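Local atomic coordinates of cobalamin biosynthesis protein CobN (Mycobacterium tuberculosis, PDB entry 7C6O), a protein that serves as the large, catalytic subunit of cobaltochelatase, which probably inserts cobalt into the corrin ring in an ATP-dependent step of aerobic cobalamin synthesis. Residues M617-T622 and T752-E757; D686-E691 and T1115-R1120; K693-R698 and D1062-D1067; L867-D872 and T1108-E1113. One frame throughout, in Å; residues are numbered along the deposited sequence. Where two conformers were deposited one is given.

Contact 1 (M617-T622 and T752-E757); sequences MARAET and TVDQTE
Arg619 reaches from the end of a short strand to two acids on helix 750-769, Asp754 and Glu757, and meets each in a different way. Asp754 OD1 lies at the edge of the guanidinium, where Arg619 NH2 gives it a long bond of 3.4 Å, which counts as a weak salt bridge. The two flat groups are almost perpendicular, their planes 80° apart. Glu757 instead lays its CG over the rim of one guanidinium face, 3.6 Å from Arg619 NE. The two chains run past each other in opposite directions, and no N-H points at Glu757 OE2, so this acid offers methylene packing and nearby charge. A bend at chi2 (72°) folds the Glu757 chain over the arginine.

Stronger partners set the arginine's position. Within its own segment, Arg619 NE donates to Glu621 OE1 at 2.8 Å, forming a network with Asp754, while NH1 is held by Asp694. The acids have other ties too: Asp754 OD2 pairs with Lys693 and Glu757 OE1 with Arg737. Arginine suits a site like this because it can spread several N-H groups among acids while its flat face accepts aliphatic packing.

The contact lies at the surface. Strand 617-619 pairs antiparallel with strand 696-698, and Arg619 extends from this small ribbon past the end of helix 675-694 to helix 750-769, with helix 710-722 alongside.

Contact 2 (D686-E691 and T1115-R1120); sequences DGWLCE and TTRVFR
Glu691 and Arg1117 join two helices, 675-694 and 1111-1123, in a helix-helix contact of wide spacing. The short axes stay 11.5 Å apart at their closest and cross at -49°, so long side chains have to span the gap.

The charged interaction is a salt bridge made by a single carboxylate oxygen. Glu691 OE1 lies at the edge of the Arg1117 guanidinium and accepts from both terminal nitrogens, weakly from NH1. The distance modelled to NH2 is improbably short, and Arg1117 has a second conformer; in the one described the two charges are paired, but the exact geometry is doubtful. Both chains are extended, the length that the separation demands. Arg1109 lies close to Arg1117, and Glu691 may partly offset their like charges; its OE2 also has a long, weak ion pair with Arg1107.

Packing falls to Trp688, whose broad indole edge meets both arginines. Its CG stands anti to the backbone N (chi1 165°), a turn that carries the ring out toward the other helix. Arg1117 NE comes to the ring edge 4.3 Å from Trp688 CD1, which in turn lies over one guanidinium face. The polar end of Arg1120 belongs to Asp666, through NE, and to the carbonyl of Ala661, through NH2. Its aliphatic part serves Trp688: Arg1120 CD meets the indole edge at CZ2, 4.1 Å away.

Contact 3 (K693-R698 and D1062-D1067); sequences KDVQIR and DTREHD
Val695 turns CG2 anti to its backbone N, with CG1 between N and the carbonyl carbon (chi1 67°), and this CG2 methyl meets Arg1064, whose chain bends at chi2 (-75°) to swing its guanidinium across the valine. The side chains cross at about a right angle. Val695 CG2 sits over one face of the guanidinium, toward its rim, 3.5 Å from Arg1064 NE. A small branched residue fits here because a methyl can lie on the flat group while leaving the N-H groups at its edge available; Arg1064 NH2 uses one in a salt bridge to Asp1099. The CD methylene of Arg1064 packs 3.9 Å from Gln696 O.

The surroundings are a change of structure on one side and a loop on the other. Val695 is the first residue to leave helical geometry after helix 675-694, and the chain passes at once into strand 696-698, half of a two-stranded antiparallel ribbon with strand 617-619. Segment 1062-1067 follows strand 1056-1061, an inner strand of a mixed sheet. A water bridges the two backbones, donating to Gln696 O at 2.6 Å and to Arg1064 O at 2.8 Å; two acceptors that cannot bond each other are thus joined by the two hydrogens of one water.

Farther along, Arg698 is directed chiefly at Asp1070, its salt-bridge partner. Asp1067 adds a nearby opposite charge, beyond salt-bridge range, its OD2 4.6 Å from Arg698 NH1 in the conformer described. Within the loop, Thr1063 OG1 donates to Glu1065 OE1 at 2.7 Å, and Ser827 OG bonds the other carboxylate oxygen of Glu1065.

Contact 4 (L867-D872 and T1108-E1113); sequences LARYRD and TRTLSE
Glu1113 OE1 is gripped from both segments: Arg869 NH1 reaches it across the contact at 3.2 Å, and the backbone N of Thr1110 donates to it from its own segment at 3.0 Å. The arginine NH1 uses the syn lone pair of OE1, whereas the amide approaches from above the carboxylate plane. A shorter bond runs from Arg869 NH2 to Glu1113 OE2, 2.9 Å long with an N-H...O angle of 155°. In these main bonds the guanidinium takes the carboxylate end-on, one nitrogen to each oxygen; NH2 also makes a weak bond to OE1. The match is imperfect, since the two planes are 50° apart.

Arg869 comes from helix 853-874 with CG anti to the backbone N (chi1 -177°) and a bend at chi2 that turns the chain toward the strand. Its NH1 also makes a weak bond to Thr1108 O. Over one guanidinium face lies the methyl of Thr1110, CG2 standing 3.4 Å from Arg869 NH2.

Thr1110 ends edge strand 1107-1110 and is the N-cap of helix 1111-1123. Its OG1 accepts from Glu1113 N at 3.1 Å while the Glu1113 carboxylate returns to Thr1110 N: a capping box. Threonine and glutamate are well suited to these roles, a short hydroxyl to meet the first turn's amide and a longer acid to fold back to the cap. Tyr1096 of the neighbouring strand 1094-1099 packs against both Arg869 and Thr1108.

The acid thus serves the helix start and the arginine together. The guanidinium would be expected to stabilise its negative charge and to restrain the carboxylate in the orientation that closes the box.

Overall arrangement
From the N terminus the chain first reaches 617-622, and contact 1 closes a largely helical loop of 129 residues at 752-757. Within that loop 686-691 and 693-698 open contacts 2 and 3; both cross contact 1 and close much later, at 1115-1120 and 1062-1067. Contact 3 lies within the span of contact 2, as does contact 4, which opens at 867-872, after contact 1 has closed, and crosses contact 3. Contact 1 ties the ribbon of strands 617-619 and 696-698 to helix 750-769; contacts 2 and 3 join this region to helix 1111-1123 and the loop after strand 1056-1061; contact 4 fastens helix 853-874 to the late sheet's edge strand.

Contact 1 (M617-T622 and T752-E757)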
# COMPACT_ATOMS: atom_id res chain seq x y z
N MET A 617 1.33 8.30 -21.85
CA MET A 617 1.18 9.70 -21.47
C MET A 617 1.62 10.61 -22.60
O MET A 617 2.48 10.26 -23.41
CB MET A 617 2.01 10.02 -20.21
CG MET A 617 1.74 9.11 -19.02
SD MET A 617 0.08 9.28 -18.35
CE MET A 617 0.13 10.95 -17.70
N ALA A 618 1.01 11.80 -22.66
CA ALA A 618 1.38 12.80 -23.65
C ALA A 618 0.95 14.17 -23.14
O ALA A 618 0.11 14.28 -22.24
CB ALA A 618 0.75 12.51 -25.01
N ARG A 619 1.54 15.21 -23.72
CA ARG A 619 1.19 16.57 -23.34
C ARG A 619 -0.26 16.87 -23.70
O ARG A 619 -0.76 16.41 -24.73
CB ARG A 619 2.13 17.57 -24.02
CG ARG A 619 2.61 18.70 -23.13
CD ARG A 619 3.90 19.32 -23.65
NE ARG A 619 3.68 20.14 -24.84
CZ ARG A 619 3.75 21.47 -24.85
NH1 ARG A 619 4.05 22.13 -23.75
NH2 ARG A 619 3.53 22.13 -25.98
N ALA A 620 -0.93 17.65 -22.85
CA ALA A 620 -2.35 17.92 -23.07
C ALA A 620 -2.57 18.76 -24.33
O ALA A 620 -3.54 18.54 -25.06
CB ALA A 620 -2.94 18.63 -21.85
N GLU A 621 -1.68 19.73 -24.58
CA GLU A 621 -1.77 20.64 -25.72
C GLU A 621 -3.01 21.52 -25.65
O GLU A 621 -3.79 21.44 -24.69
CB GLU A 621 -1.72 19.87 -27.04
CG GLU A 621 -0.39 19.18 -27.32
CD GLU A 621 0.79 20.14 -27.34
OE1 GLU A 621 1.90 19.73 -26.93
OE2 GLU A 621 0.62 21.30 -27.77
N THR A 622 -3.22 22.36 -26.66
CA THR A 622 -4.36 23.26 -26.70
C THR A 622 -5.31 22.88 -27.83
O THR A 622 -4.95 22.18 -28.78
CB THR A 622 -3.92 24.72 -26.88
OG1 THR A 622 -3.17 24.85 -28.10
CG2 THR A 622 -3.06 25.16 -25.72
N THR A 752 8.68 30.32 -23.87
CA THR A 752 9.93 29.56 -23.86
C THR A 752 9.71 28.11 -23.47
O THR A 752 10.50 27.24 -23.86
CB THR A 752 10.95 30.22 -22.93
OG1 THR A 752 10.33 30.51 -21.68
CG2 THR A 752 11.48 31.50 -23.55
N VAL A 753 8.65 27.82 -22.71
CA VAL A 753 8.31 26.42 -22.42
C VAL A 753 8.01 25.67 -23.70
O VAL A 753 8.49 24.55 -23.91
CB VAL A 753 7.14 26.35 -21.43
CG1 VAL A 753 6.67 24.91 -21.27
CG2 VAL A 753 7.53 26.93 -20.08
N ASP A 754 7.23 26.29 -24.60
CA ASP A 754 6.88 25.63 -25.85
C ASP A 754 8.10 25.41 -26.73
O ASP A 754 8.24 24.36 -27.37
CB ASP A 754 5.83 26.46 -26.60
CG ASP A 754 4.47 26.41 -25.94
OD1 ASP A 754 4.15 25.38 -25.31
OD2 ASP A 754 3.71 27.40 -26.06
N GLN A 755 9.00 26.39 -26.78
CA GLN A 755 10.19 26.25 -27.61
C GLN A 755 11.13 25.19 -27.05
O GLN A 755 11.72 24.41 -27.81
CB GLN A 755 10.90 27.60 -27.73
CG GLN A 755 10.00 28.70 -28.27
CD GLN A 755 10.58 30.08 -28.10
OE1 GLN A 755 11.77 30.24 -27.82
NE2 GLN A 755 9.74 31.10 -28.27
N THR A 756 11.28 25.13 -25.73
CA THR A 756 12.14 24.12 -25.13
C THR A 756 11.54 22.73 -25.27
O THR A 756 12.26 21.75 -25.49
CB THR A 756 12.40 24.45 -23.66
OG1 THR A 756 12.84 25.81 -23.54
CG2 THR A 756 13.47 23.54 -23.09
N GLU A 757 10.21 22.62 -25.16
CA GLU A 757 9.56 21.33 -25.38
C GLU A 757 9.78 20.84 -26.81
O GLU A 757 10.04 19.65 -27.03
CB GLU A 757 8.07 21.43 -25.07
CG GLU A 757 7.26 20.18 -25.39
CD GLU A 757 7.53 19.02 -24.44
OE1 GLU A 757 8.09 19.26 -23.34
OE2 GLU A 757 7.17 17.88 -24.78

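Contact 2 (D686-E691 and T1115-R1120)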
# COMPACT_ATOMS: atom_id res chain seq x y z
N ASP A 686 -1.36 33.84 -18.93
CA ASP A 686 -0.19 33.20 -19.52
C ASP A 686 0.22 31.96 -18.74
O ASP A 686 0.44 30.89 -19.32
CB ASP A 686 0.98 34.18 -19.58
CG ASP A 686 1.17 34.80 -20.94
OD1 ASP A 686 0.87 34.13 -21.95
OD2 ASP A 686 1.63 35.96 -21.00
N GLY A 687 0.35 32.09 -17.42
CA GLY A 687 0.74 30.95 -16.61
C GLY A 687 -0.31 29.85 -16.61
O GLY A 687 0.03 28.67 -16.66
N TRP A 688 -1.59 30.23 -16.55
CA TRP A 688 -2.66 29.24 -16.56
C TRP A 688 -2.69 28.48 -17.88
O TRP A 688 -2.74 27.24 -17.89
CB TRP A 688 -4.01 29.93 -16.31
CG TRP A 688 -5.19 29.07 -16.65
CD1 TRP A 688 -5.67 28.01 -15.93
CD2 TRP A 688 -6.06 29.20 -17.79
NE1 TRP A 688 -6.77 27.47 -16.56
CE2 TRP A 688 -7.03 28.19 -17.70
CE3 TRP A 688 -6.10 30.08 -18.88
CZ2 TRP A 688 -8.04 28.03 -18.65
CZ3 TRP A 688 -7.10 29.92 -19.82
CH2 TRP A 688 -8.06 28.91 -19.70
N LEU A 689 -2.65 29.20 -19.00
CA LEU A 689 -2.63 28.55 -20.30
C LEU A 689 -1.42 27.64 -20.44
O LEU A 689 -1.53 26.50 -20.92
CB LEU A 689 -2.63 29.61 -21.41
CG LEU A 689 -2.29 29.16 -22.83
CD1 LEU A 689 -3.26 28.10 -23.30
CD2 LEU A 689 -2.28 30.35 -23.77
N CYS A 690 -0.25 28.10 -19.99
CA CYS A 690 0.96 27.29 -20.07
C CYS A 690 0.80 25.99 -19.30
O CYS A 690 1.19 24.92 -19.78
CB CYS A 690 2.16 28.09 -19.54
SG CYS A 690 3.73 27.19 -19.56
N GLU A 691 0.21 26.05 -18.10
CA GLU A 691 0.15 24.87 -17.25
C GLU A 691 -0.86 23.85 -17.76
O GLU A 691 -0.60 22.64 -17.72
CB GLU A 691 -0.14 25.28 -15.81
CG GLU A 691 1.05 25.97 -15.15
CD GLU A 691 0.86 26.25 -13.67
OE1 GLU A 691 -0.30 26.25 -13.21
OE2 GLU A 691 1.87 26.48 -12.98
N THR A 1115 -10.37 21.68 -10.44
CA THR A 1115 -11.45 21.02 -11.17
C THR A 1115 -11.54 21.53 -12.60
O THR A 1115 -11.62 20.74 -13.55
CB THR A 1115 -12.78 21.21 -10.43
OG1 THR A 1115 -12.68 20.67 -9.11
CG2 THR A 1115 -13.90 20.51 -11.19
N THR A 1116 -11.53 22.86 -12.78
CA THR A 1116 -11.59 23.41 -14.13
C THR A 1116 -10.33 23.08 -14.93
O THR A 1116 -10.42 22.88 -16.14
CB THR A 1116 -11.81 24.92 -14.09
OG1 THR A 1116 -10.73 25.56 -13.39
CG2 THR A 1116 -13.12 25.25 -13.40
N ARG A 1117 -9.17 23.02 -14.27
CA ARG A 1117 -7.95 22.59 -14.96
C ARG A 1117 -8.09 21.17 -15.48
O ARG A 1117 -7.79 20.89 -16.64
CB ARG A 1117 -6.75 22.71 -14.02
CG ARG A 1117 -6.16 24.10 -13.92
CD ARG A 1117 -5.19 24.19 -12.75
NE ARG A 1117 -4.48 25.46 -12.71
CZ ARG A 1117 -3.21 25.62 -13.07
NH1 ARG A 1117 -2.51 24.58 -13.49
NH2 ARG A 1117 -2.65 26.81 -12.99
N VAL A 1118 -8.54 20.25 -14.61
CA VAL A 1118 -8.74 18.87 -15.03
C VAL A 1118 -9.82 18.79 -16.10
O VAL A 1118 -9.71 18.02 -17.07
CB VAL A 1118 -9.09 17.99 -13.81
CG1 VAL A 1118 -9.60 16.63 -14.24
CG2 VAL A 1118 -7.86 17.84 -12.91
N PHE A 1119 -10.87 19.62 -15.97
CA PHE A 1119 -11.97 19.60 -16.93
C PHE A 1119 -11.48 19.95 -18.33
O PHE A 1119 -11.77 19.25 -19.30
CB PHE A 1119 -13.07 20.57 -16.48
CG PHE A 1119 -14.36 20.42 -17.25
CD1 PHE A 1119 -15.28 19.45 -16.91
CD2 PHE A 1119 -14.65 21.27 -18.30
CE1 PHE A 1119 -16.47 19.32 -17.60
CE2 PHE A 1119 -15.83 21.15 -19.01
CZ PHE A 1119 -16.74 20.17 -18.66
N ARG A 1120 -10.70 21.03 -18.45
CA ARG A 1120 -10.27 21.46 -19.77
C ARG A 1120 -9.08 20.66 -20.28
O ARG A 1120 -9.02 20.32 -21.47
CB ARG A 1120 -9.92 22.95 -19.75
CG ARG A 1120 -11.11 23.86 -19.51
CD ARG A 1120 -10.80 25.25 -20.01
NE ARG A 1120 -11.76 26.26 -19.58
CZ ARG A 1120 -12.78 26.68 -20.31
NH1 ARG A 1120 -12.99 26.17 -21.52
NH2 ARG A 1120 -13.60 27.61 -19.84

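Contact 3 (K693-R698 and D1062-D1067)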
# COMPACT_ATOMS: atom_id res chain seq x y z
N LYS A 693 -1.74 23.51 -20.88
CA LYS A 693 -1.22 23.01 -22.15
C LYS A 693 -0.09 22.01 -21.92
O LYS A 693 0.03 21.02 -22.65
CB LYS A 693 -0.74 24.18 -23.01
CG LYS A 693 0.06 23.78 -24.24
CD LYS A 693 0.46 25.00 -25.06
CE LYS A 693 1.13 24.60 -26.36
NZ LYS A 693 1.47 25.78 -27.19
N ASP A 694 0.74 22.25 -20.91
CA ASP A 694 1.98 21.51 -20.70
C ASP A 694 1.80 20.26 -19.86
O ASP A 694 2.67 19.38 -19.89
CB ASP A 694 3.01 22.43 -20.04
CG ASP A 694 4.42 21.88 -20.11
OD1 ASP A 694 4.86 21.50 -21.22
OD2 ASP A 694 5.10 21.83 -19.06
N VAL A 695 0.70 20.14 -19.11
CA VAL A 695 0.54 19.03 -18.18
C VAL A 695 0.46 17.71 -18.93
O VAL A 695 -0.07 17.64 -20.05
CB VAL A 695 -0.70 19.26 -17.30
CG1 VAL A 695 -1.98 19.19 -18.13
CG2 VAL A 695 -0.73 18.25 -16.15
N GLN A 696 1.02 16.66 -18.34
CA GLN A 696 0.92 15.33 -18.91
C GLN A 696 -0.44 14.72 -18.56
O GLN A 696 -0.88 14.77 -17.41
CB GLN A 696 2.04 14.43 -18.38
CG GLN A 696 3.43 14.84 -18.84
CD GLN A 696 3.67 14.52 -20.31
OE1 GLN A 696 4.43 15.21 -20.99
NE2 GLN A 696 3.03 13.47 -20.79
N ILE A 697 -1.10 14.14 -19.57
CA ILE A 697 -2.34 13.41 -19.37
C ILE A 697 -2.20 12.06 -20.06
O ILE A 697 -1.33 11.86 -20.90
CB ILE A 697 -3.58 14.16 -19.91
CG1 ILE A 697 -3.46 14.34 -21.42
CG2 ILE A 697 -3.74 15.50 -19.21
CD1 ILE A 697 -4.70 14.93 -22.06
N ARG A 698 -3.07 11.12 -19.69
CA ARG A 698 -3.01 9.82 -20.33
C ARG A 698 -3.51 9.92 -21.77
O ARG A 698 -4.45 10.66 -22.07
CB ARG A 698 -3.79 8.78 -19.54
CG ARG A 698 -5.28 8.98 -19.46
CD ARG A 698 -5.87 7.87 -18.59
NE ARG A 698 -7.29 8.01 -18.32
CZ ARG A 698 -7.80 8.84 -17.42
NH1 ARG A 698 -6.99 9.63 -16.71
NH2 ARG A 698 -9.11 8.89 -17.22
N ASP A 1062 -0.18 13.90 -5.89
CA ASP A 1062 1.24 13.58 -5.97
C ASP A 1062 1.62 12.75 -7.19
O ASP A 1062 2.81 12.50 -7.39
CB ASP A 1062 1.67 12.84 -4.70
CG ASP A 1062 0.63 11.82 -4.24
OD1 ASP A 1062 -0.15 11.33 -5.09
OD2 ASP A 1062 0.59 11.52 -3.03
N THR A 1063 0.65 12.31 -7.98
CA THR A 1063 0.95 11.49 -9.15
C THR A 1063 0.17 12.02 -10.35
O THR A 1063 -0.95 12.51 -10.20
CB THR A 1063 0.65 9.99 -8.88
OG1 THR A 1063 1.69 9.18 -9.44
CG2 THR A 1063 -0.69 9.57 -9.46
N ARG A 1064 0.79 11.95 -11.52
CA ARG A 1064 0.22 12.51 -12.74
C ARG A 1064 -0.56 11.50 -13.57
O ARG A 1064 -1.29 11.90 -14.48
CB ARG A 1064 1.32 13.13 -13.61
CG ARG A 1064 1.60 14.59 -13.30
CD ARG A 1064 0.50 15.49 -13.85
NE ARG A 1064 0.55 16.83 -13.26
CZ ARG A 1064 -0.38 17.33 -12.46
NH1 ARG A 1064 -1.46 16.61 -12.16
NH2 ARG A 1064 -0.24 18.55 -11.97
N GLU A 1065 -0.42 10.20 -13.27
CA GLU A 1065 -1.08 9.17 -14.06
C GLU A 1065 -2.60 9.26 -13.98
O GLU A 1065 -3.29 8.79 -14.89
CB GLU A 1065 -0.61 7.79 -13.61
CG GLU A 1065 0.85 7.47 -13.95
CD GLU A 1065 1.84 8.02 -12.93
OE1 GLU A 1065 1.46 8.85 -12.07
OE2 GLU A 1065 3.02 7.62 -12.99
N HIS A 1066 -3.14 9.83 -12.91
CA HIS A 1066 -4.58 10.04 -12.77
C HIS A 1066 -4.80 11.40 -12.12
O HIS A 1066 -3.87 12.02 -11.60
CB HIS A 1066 -5.24 8.93 -11.95
CG HIS A 1066 -4.85 8.92 -10.51
ND1 HIS A 1066 -3.89 8.08 -10.00
CD2 HIS A 1066 -5.28 9.67 -9.47
CE1 HIS A 1066 -3.75 8.30 -8.70
NE2 HIS A 1066 -4.58 9.27 -8.36
N ASP A 1067 -6.05 11.86 -12.14
CA ASP A 1067 -6.39 13.16 -11.57
C ASP A 1067 -7.58 13.01 -10.63
O ASP A 1067 -8.10 11.92 -10.41
CB ASP A 1067 -6.65 14.20 -12.67
CG ASP A 1067 -7.72 13.77 -13.66
OD1 ASP A 1067 -8.85 13.43 -13.23
OD2 ASP A 1067 -7.44 13.79 -14.88
O HOH W 1 -2.65 14.00 -15.63

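Contact 4 (L867-D872 and T1108-E1113)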
# COMPACT_ATOMS: atom_id res chain seq x y z
N LEU A 867 -0.15 28.03 3.33
CA LEU A 867 -0.33 29.19 4.19
C LEU A 867 -0.25 30.49 3.41
O LEU A 867 -1.04 31.41 3.65
CB LEU A 867 0.71 29.17 5.32
CG LEU A 867 0.61 27.97 6.27
CD1 LEU A 867 1.73 27.99 7.28
CD2 LEU A 867 -0.74 27.96 6.97
N ALA A 868 0.68 30.58 2.46
CA ALA A 868 0.79 31.78 1.64
C ALA A 868 -0.49 32.03 0.85
O ALA A 868 -0.97 33.17 0.76
CB ALA A 868 1.99 31.68 0.70
N ARG A 869 -1.07 30.97 0.27
CA ARG A 869 -2.30 31.12 -0.50
C ARG A 869 -3.44 31.62 0.39
O ARG A 869 -4.17 32.54 0.02
CB ARG A 869 -2.67 29.80 -1.16
CG ARG A 869 -3.91 29.88 -2.05
CD ARG A 869 -3.68 30.79 -3.25
NE ARG A 869 -4.89 31.02 -4.03
CZ ARG A 869 -5.19 30.40 -5.16
NH1 ARG A 869 -4.35 29.50 -5.67
NH2 ARG A 869 -6.32 30.68 -5.80
N TYR A 870 -3.60 31.01 1.57
CA TYR A 870 -4.69 31.40 2.45
C TYR A 870 -4.54 32.83 2.92
O TYR A 870 -5.49 33.62 2.90
CB TYR A 870 -4.77 30.44 3.64
CG TYR A 870 -6.02 30.63 4.48
CD1 TYR A 870 -6.05 31.54 5.53
CD2 TYR A 870 -7.17 29.92 4.19
CE1 TYR A 870 -7.19 31.72 6.29
CE2 TYR A 870 -8.32 30.09 4.95
CZ TYR A 870 -8.32 30.99 5.99
OH TYR A 870 -9.46 31.15 6.74
N ARG A 871 -3.33 33.20 3.36
CA ARG A 871 -3.10 34.55 3.87
C ARG A 871 -3.26 35.58 2.76
O ARG A 871 -3.76 36.69 3.01
CB ARG A 871 -1.72 34.63 4.51
CG ARG A 871 -1.46 35.92 5.28
CD ARG A 871 -0.29 35.77 6.24
NE ARG A 871 0.12 37.05 6.81
CZ ARG A 871 -0.42 37.59 7.90
NH1 ARG A 871 -1.39 36.96 8.55
NH2 ARG A 871 0.02 38.76 8.34
N ASP A 872 -2.87 35.24 1.53
CA ASP A 872 -3.07 36.14 0.40
C ASP A 872 -4.54 36.44 0.18
O ASP A 872 -4.91 37.57 -0.17
CB ASP A 872 -2.45 35.56 -0.87
CG ASP A 872 -0.95 35.73 -0.92
OD1 ASP A 872 -0.38 36.41 -0.04
OD2 ASP A 872 -0.32 35.18 -1.86
N THR A 1108 0.09 25.44 -4.85
CA THR A 1108 -1.21 25.28 -4.22
C THR A 1108 -2.25 26.00 -5.05
O THR A 1108 -2.03 27.13 -5.51
CB THR A 1108 -1.21 25.83 -2.78
OG1 THR A 1108 -0.24 25.12 -2.00
CG2 THR A 1108 -2.58 25.67 -2.13
N ARG A 1109 -3.39 25.35 -5.27
CA ARG A 1109 -4.51 25.98 -5.95
C ARG A 1109 -5.80 25.56 -5.26
O ARG A 1109 -5.82 24.62 -4.46
CB ARG A 1109 -4.54 25.62 -7.44
CG ARG A 1109 -4.68 24.14 -7.74
CD ARG A 1109 -4.50 23.88 -9.24
NE ARG A 1109 -3.12 24.10 -9.67
CZ ARG A 1109 -2.22 23.13 -9.83
NH1 ARG A 1109 -2.55 21.86 -9.60
NH2 ARG A 1109 -0.99 23.42 -10.22
N THR A 1110 -6.87 26.30 -5.54
CA THR A 1110 -8.15 25.95 -4.96
C THR A 1110 -8.72 24.71 -5.65
O THR A 1110 -8.31 24.34 -6.75
CB THR A 1110 -9.14 27.11 -5.06
OG1 THR A 1110 -9.50 27.32 -6.43
CG2 THR A 1110 -8.53 28.39 -4.49
N LEU A 1111 -9.68 24.07 -4.98
CA LEU A 1111 -10.35 22.92 -5.58
C LEU A 1111 -11.10 23.32 -6.84
O LEU A 1111 -11.13 22.57 -7.82
CB LEU A 1111 -11.31 22.29 -4.56
CG LEU A 1111 -12.15 21.10 -5.01
CD1 LEU A 1111 -11.26 19.99 -5.55
CD2 LEU A 1111 -13.00 20.59 -3.86
N SER A 1112 -11.71 24.51 -6.85
CA SER A 1112 -12.38 24.98 -8.06
C SER A 1112 -11.39 25.15 -9.21
O SER A 1112 -11.69 24.78 -10.35
CB SER A 1112 -13.11 26.30 -7.79
OG SER A 1112 -13.64 26.82 -8.99
N GLU A 1113 -10.21 25.70 -8.92
CA GLU A 1113 -9.19 25.86 -9.95
C GLU A 1113 -8.72 24.51 -10.48
O GLU A 1113 -8.56 24.33 -11.69
CB GLU A 1113 -8.00 26.65 -9.40
CG GLU A 1113 -8.27 28.14 -9.23
CD GLU A 1113 -7.17 28.87 -8.47
OE1 GLU A 1113 -6.35 28.20 -7.81
OE2 GLU A 1113 -7.14 30.12 -8.53